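Local coordinates for protein VP1 (Polyomavirus HPyV7, PDB 4PCH) that probably serves as the major structural protein of the viral capsid, assembling as jelly-roll pentamers, at residues 25-30 with 260-265; 61-66 with 226-231. One frame throughout, in Å; residues are numbered along the deposited sequence.

Contact 1 of 2, residues 25-30 with 260-265; sequences AVLLPN and RFFRVH
L27 and F262 reach each other from neighbouring strands by crossing at a slant: CD1 of L27 lies 3.9 Å from CD1 of the F262 ring, and CD2 of L27 is 4.0 Å from CE1 of the same ring. In both residues CG stands anti to the carbonyl carbon (chi1 -85° in L27, -69° in F262), which leans the two side chains together over the face they share with A25 and R260. The reverse face carries V26 and F261, a non-hydrogen-bonded antiparallel pair whose side chains cross nearly at right angles. Here the methyl CG2 of V26 meets the rim of the phenyl ring, 4.1 Å from CD1 of F261 and close to the ring plane. Farther along that ring, the guanidinium of R263 offers a face to CZ of F261.

Backbone bonds flank the V26-F261 pair. A25 and F262 exchange two, with F262 N 2.9 Å from A25 O, and L27 and R260 exchange two more, with R260 N 2.8 Å from L27 O.

R260 sets out on the L27 face, and its guanidinium then turns off to D231. L227 of strand 224-236 packs on both L27 and F262, strand 79-93 pairs with the other edge of 253-271, and T179 and P178 of a neighbouring subunit pack on V26 and F261.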
loop_
_atom_site.group_PDB
_atom_site.type_symbol
_atom_site.label_atom_id
_atom_site.label_comp_id
_atom_site.label_asym_id
_atom_site.label_seq_id
_atom_site.Cartn_x
_atom_site.Cartn_y
_atom_site.Cartn_z
ATOM N N ALA B 25 -28.529 7.461 6.232
ATOM C CA ALA B 25 -28.466 7.312 7.667
ATOM C C ALA B 25 -27.030 7.491 8.111
ATOM O O ALA B 25 -26.098 7.230 7.342
ATOM C CB ALA B 25 -28.965 5.950 8.100
ATOM N N VAL B 26 -26.867 7.956 9.350
ATOM C CA VAL B 26 -25.556 7.925 9.980
ATOM C C VAL B 26 -25.633 7.059 11.237
ATOM O O VAL B 26 -26.386 7.382 12.154
ATOM C CB VAL B 26 -25.059 9.311 10.360
ATOM C CG1 VAL B 26 -23.690 9.202 11.020
ATOM C CG2 VAL B 26 -25.024 10.214 9.138
ATOM N N LEU B 27 -24.898 5.958 11.222
ATOM C CA LEU B 27 -24.822 5.014 12.334
ATOM C C LEU B 27 -23.760 5.566 13.255
ATOM O O LEU B 27 -22.649 5.882 12.828
ATOM C CB LEU B 27 -24.463 3.599 11.928
ATOM C CG LEU B 27 -25.612 2.688 11.460
ATOM C CD1 LEU B 27 -26.295 3.330 10.257
ATOM C CD2 LEU B 27 -25.178 1.269 11.162
ATOM N N LEU B 28 -24.122 5.675 14.526
ATOM C CA LEU B 28 -23.267 6.257 15.534
ATOM C C LEU B 28 -22.546 5.155 16.324
ATOM O O LEU B 28 -23.089 4.053 16.512
ATOM C CB LEU B 28 -24.090 7.101 16.511
ATOM C CG LEU B 28 -24.969 8.221 15.954
ATOM C CD1 LEU B 28 -25.674 8.996 17.052
ATOM C CD2 LEU B 28 -24.150 9.148 15.066
ATOM N N PRO B 29 -21.331 5.444 16.789
ATOM C CA PRO B 29 -20.619 4.434 17.534
ATOM C C PRO B 29 -21.271 4.098 18.859
ATOM O O PRO B 29 -21.903 4.946 19.472
ATOM C CB PRO B 29 -19.256 5.085 17.776
ATOM C CG PRO B 29 -19.516 6.525 17.753
ATOM C CD PRO B 29 -20.507 6.668 16.633
ATOM N N ASN B 30 -21.109 2.840 19.230
ATOM C CA ASN B 30 -21.811 2.275 20.326
ATOM C C ASN B 30 -20.933 1.359 21.151
ATOM O O ASN B 30 -20.473 0.348 20.646
ATOM C CB ASN B 30 -22.971 1.496 19.686
ATOM C CG ASN B 30 -23.730 0.709 20.664
ATOM O OD1 ASN B 30 -23.902 1.129 21.806
ATOM N ND2 ASN B 30 -24.162 -0.477 20.250
ATOM N N ARG B 260 -20.778 6.498 10.824
ATOM C CA ARG B 260 -20.633 5.907 9.485
ATOM C C ARG B 260 -21.875 6.231 8.677
ATOM O O ARG B 260 -22.980 5.815 9.035
ATOM C CB ARG B 260 -20.355 4.393 9.449
ATOM C CG ARG B 260 -20.286 3.875 8.015
ATOM C CD ARG B 260 -19.795 2.440 7.899
ATOM N NE ARG B 260 -18.336 2.353 8.086
ATOM C CZ ARG B 260 -17.440 2.542 7.118
ATOM N NH1 ARG B 260 -17.815 2.855 5.881
ATOM N NH2 ARG B 260 -16.135 2.449 7.372
ATOM N N PHE B 261 -21.656 6.999 7.610
ATOM C CA PHE B 261 -22.700 7.406 6.656
ATOM C C PHE B 261 -23.025 6.267 5.705
ATOM O O PHE B 261 -22.133 5.609 5.222
ATOM C CB PHE B 261 -22.237 8.643 5.864
ATOM C CG PHE B 261 -23.182 9.075 4.772
ATOM C CD1 PHE B 261 -24.332 9.772 5.080
ATOM C CD2 PHE B 261 -22.926 8.756 3.432
ATOM C CE1 PHE B 261 -25.213 10.182 4.101
ATOM C CE2 PHE B 261 -23.806 9.167 2.451
ATOM C CZ PHE B 261 -24.945 9.866 2.775
ATOM N N PHE B 262 -24.313 6.111 5.366
ATOM C CA PHE B 262 -24.747 5.223 4.292
ATOM C C PHE B 262 -25.778 5.962 3.456
ATOM O O PHE B 262 -26.629 6.663 4.009
ATOM C CB PHE B 262 -25.467 3.985 4.816
ATOM C CG PHE B 262 -24.601 3.003 5.564
ATOM C CD1 PHE B 262 -24.311 3.192 6.905
ATOM C CD2 PHE B 262 -24.099 1.863 4.921
ATOM C CE1 PHE B 262 -23.564 2.252 7.608
ATOM C CE2 PHE B 262 -23.348 0.921 5.618
ATOM C CZ PHE B 262 -23.096 1.123 6.979
ATOM N N ARG B 263 -25.700 5.816 2.131
ATOM C CA ARG B 263 -26.799 6.167 1.233
ATOM C C ARG B 263 -27.134 4.895 0.447
ATOM O O ARG B 263 -26.283 4.339 -0.241
ATOM C CB ARG B 263 -26.405 7.289 0.253
ATOM C CG ARG B 263 -27.553 7.714 -0.663
ATOM C CD ARG B 263 -27.165 8.784 -1.669
ATOM N NE ARG B 263 -26.572 9.990 -1.088
ATOM C CZ ARG B 263 -25.269 10.266 -1.013
ATOM N NH1 ARG B 263 -24.885 11.412 -0.464
ATOM N NH2 ARG B 263 -24.325 9.400 -1.429
ATOM N N VAL B 264 -28.371 4.439 0.543
ATOM C CA VAL B 264 -28.750 3.163 -0.072
ATOM C C VAL B 264 -29.709 3.479 -1.208
ATOM O O VAL B 264 -30.731 4.165 -0.989
ATOM C CB VAL B 264 -29.433 2.226 0.960
ATOM C CG1 VAL B 264 -29.856 0.920 0.309
ATOM C CG2 VAL B 264 -28.498 1.913 2.128
ATOM N N HIS B 265 -29.404 2.979 -2.407
ATOM C CA HIS B 265 -30.247 3.199 -3.570
ATOM C C HIS B 265 -31.083 1.987 -3.867
ATOM O O HIS B 265 -30.558 0.884 -3.979
ATOM C CB HIS B 265 -29.378 3.508 -4.770
ATOM C CG HIS B 265 -28.471 4.669 -4.554
ATOM N ND1 HIS B 265 -28.749 5.928 -5.047
ATOM C CD2 HIS B 265 -27.292 4.772 -3.901
ATOM C CE1 HIS B 265 -27.776 6.752 -4.705
ATOM N NE2 HIS B 265 -26.891 6.078 -3.998
#

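Contact 2 of 2, residues 61-66 with 226-231; sequences YSVAVI and YLTSAD
V65 lays a methyl over the Y226 ring, a fit of bump to flat surface between these two antiparallel strands. CG1 of V65 sits 3.9 Å from the ring centroid, only 16° off the ring normal, in a CH-pi contact. The second methyl, on the same side of the ring, lies beyond its CD2-CE2 side, with V65 CG2 3.8 Å from Y226 CD2. With CG1 anti to the backbone N (chi1 -172°) and CG2 anti to the carbonyl carbon, the valine presents both branches to the tyrosine, and the two side chains run side by side in the same direction.

The next pair on this face, V63 and T228, is also aligned, and CG1 of V63 rests 4.0 Å from CG2 of T228. That threonine methyl also meets Y61, whose ring slants across it, with CD1 of Y61 3.9 Å from CG2 of T228. A230 adds its CB at 4.0 Å from the same Y61 CD1, so the two methyls straddle the CD1 corner of the ring, one on each side of its plane. Beyond the pair of strands, F120 meets the Y61 ring edge-to-face and W174 O takes a hydrogen bond from its hydroxyl.

On the reverse face a small residue stands opposite a large one: CB of A64 lies beside CB of L227, and I66 comes in obliquely to set CG1 4.2 Å from L227 CD1. At the other end CB of S62 lies 3.7 Å from OG of S229.

Two reciprocal pairs of backbone bonds, S62 with S229 and A64 with L227, fix the register. Two strands distant in sequence thus pair in one sheet, and their A64, L227 and S229 face packs on strands 9-27 and 253-271 of the other layer, as in the VP1 jelly roll.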
loop_
_atom_site.group_PDB
_atom_site.type_symbol
_atom_site.label_atom_id
_atom_site.label_comp_id
_atom_site.label_asym_id
_atom_site.label_seq_id
_atom_site.Cartn_x
_atom_site.Cartn_y
_atom_site.Cartn_z
ATOM N N TYR B 61 -21.027 -3.622 17.653
ATOM C CA TYR B 61 -21.593 -3.237 16.370
ATOM C C TYR B 61 -22.713 -2.201 16.567
ATOM O O TYR B 61 -23.487 -2.266 17.553
ATOM C CB TYR B 61 -22.181 -4.431 15.647
ATOM C CG TYR B 61 -21.166 -5.407 15.110
ATOM C CD1 TYR B 61 -20.519 -5.180 13.899
ATOM C CD2 TYR B 61 -20.886 -6.572 15.786
ATOM C CE1 TYR B 61 -19.592 -6.077 13.396
ATOM C CE2 TYR B 61 -19.970 -7.500 15.289
ATOM C CZ TYR B 61 -19.312 -7.240 14.095
ATOM O OH TYR B 61 -18.412 -8.168 13.629
ATOM N N SER B 62 -22.761 -1.279 15.619
ATOM C CA SER B 62 -23.832 -0.334 15.452
ATOM C C SER B 62 -24.810 -0.924 14.478
ATOM O O SER B 62 -24.395 -1.529 13.498
ATOM C CB SER B 62 -23.280 0.967 14.865
ATOM O OG SER B 62 -22.382 1.612 15.773
ATOM N N VAL B 63 -26.098 -0.708 14.722
ATOM C CA VAL B 63 -27.136 -1.195 13.818
ATOM C C VAL B 63 -28.167 -0.104 13.596
ATOM O O VAL B 63 -28.477 0.687 14.499
ATOM C CB VAL B 63 -27.836 -2.473 14.342
ATOM C CG1 VAL B 63 -26.861 -3.645 14.399
ATOM C CG2 VAL B 63 -28.433 -2.254 15.705
ATOM N N ALA B 64 -28.737 -0.106 12.410
ATOM C CA ALA B 64 -29.896 0.728 12.107
ATOM C C ALA B 64 -30.826 -0.090 11.237
ATOM O O ALA B 64 -30.355 -0.865 10.409
ATOM C CB ALA B 64 -29.500 2.006 11.406
ATOM N N VAL B 65 -32.131 0.073 11.466
ATOM C CA VAL B 65 -33.151 -0.544 10.630
ATOM C C VAL B 65 -33.995 0.594 10.085
ATOM O O VAL B 65 -34.678 1.299 10.842
ATOM C CB VAL B 65 -34.025 -1.551 11.375
ATOM C CG1 VAL B 65 -34.921 -2.283 10.386
ATOM C CG2 VAL B 65 -33.171 -2.567 12.118
ATOM N N ILE B 66 -33.926 0.760 8.769
ATOM C CA ILE B 66 -34.490 1.913 8.087
ATOM C C ILE B 66 -35.721 1.449 7.319
ATOM O O ILE B 66 -35.618 0.615 6.431
ATOM C CB ILE B 66 -33.492 2.537 7.077
ATOM C CG1 ILE B 66 -32.118 2.828 7.710
ATOM C CG2 ILE B 66 -34.076 3.813 6.493
ATOM C CD1 ILE B 66 -32.177 3.633 8.973
ATOM N N TYR B 226 -31.397 -3.072 6.509
ATOM C CA TYR B 226 -30.691 -3.317 7.757
ATOM C C TYR B 226 -29.243 -2.941 7.501
ATOM O O TYR B 226 -28.639 -3.457 6.547
ATOM C CB TYR B 226 -30.776 -4.798 8.154
ATOM C CG TYR B 226 -32.187 -5.213 8.561
ATOM C CD1 TYR B 226 -33.193 -5.265 7.626
ATOM C CD2 TYR B 226 -32.498 -5.518 9.878
ATOM C CE1 TYR B 226 -34.487 -5.606 7.984
ATOM C CE2 TYR B 226 -33.776 -5.869 10.250
ATOM C CZ TYR B 226 -34.776 -5.904 9.290
ATOM O OH TYR B 226 -36.062 -6.241 9.608
ATOM N N LEU B 227 -28.753 -1.992 8.294
ATOM C CA LEU B 227 -27.363 -1.504 8.225
ATOM C C LEU B 227 -26.636 -1.890 9.479
ATOM O O LEU B 227 -27.190 -1.789 10.568
ATOM C CB LEU B 227 -27.359 0.014 8.082
ATOM C CG LEU B 227 -28.088 0.534 6.834
ATOM C CD1 LEU B 227 -28.121 2.045 6.859
ATOM C CD2 LEU B 227 -27.479 -0.014 5.546
ATOM N N THR B 228 -25.372 -2.293 9.330
ATOM C CA THR B 228 -24.542 -2.684 10.475
ATOM C C THR B 228 -23.153 -2.095 10.234
ATOM O O THR B 228 -22.703 -2.057 9.100
ATOM C CB THR B 228 -24.460 -4.215 10.640
ATOM O OG1 THR B 228 -25.775 -4.790 10.590
ATOM C CG2 THR B 228 -23.818 -4.606 11.974
ATOM N N SER B 229 -22.517 -1.582 11.291
ATOM C CA SER B 229 -21.164 -1.061 11.113
ATOM C C SER B 229 -20.327 -1.190 12.367
ATOM O O SER B 229 -20.850 -1.398 13.450
ATOM C CB SER B 229 -21.196 0.391 10.626
ATOM O OG SER B 229 -21.656 1.286 11.604
ATOM N N ALA B 230 -19.002 -1.106 12.200
ATOM C CA ALA B 230 -18.105 -0.928 13.326
ATOM C C ALA B 230 -16.835 -0.323 12.790
ATOM O O ALA B 230 -16.282 -0.808 11.777
ATOM C CB ALA B 230 -17.799 -2.259 13.990
ATOM N N ASP B 231 -16.368 0.719 13.461
ATOM C CA ASP B 231 -15.180 1.448 13.044
ATOM C C ASP B 231 -14.346 1.800 14.264
ATOM O O ASP B 231 -14.608 2.781 14.956
ATOM C CB ASP B 231 -15.574 2.689 12.238
ATOM C CG ASP B 231 -16.172 2.325 10.895
ATOM O OD1 ASP B 231 -15.402 1.974 9.942
ATOM O OD2 ASP B 231 -17.422 2.292 10.797
#

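Overall arrangement
Contacts 1 and 2 lie with their centres about 7 Å apart, and contact 2 is nested along the chain inside the loop closed by contact 1, an example of segments far apart in sequence building one interior. The L27 side of contact 1 faces the L227 side of contact 2, with L27 CD2 3.5 Å from S229 OG. Polar links join them too. S62 OG is 2.6 Å from L28 O, a probable hydrogen bond, and R260 NH2 is 2.7 Å from D231 OD1 in a salt bridge. Unlike those of contact 1, the segments of contact 2 are touched by no other chain of the assembly.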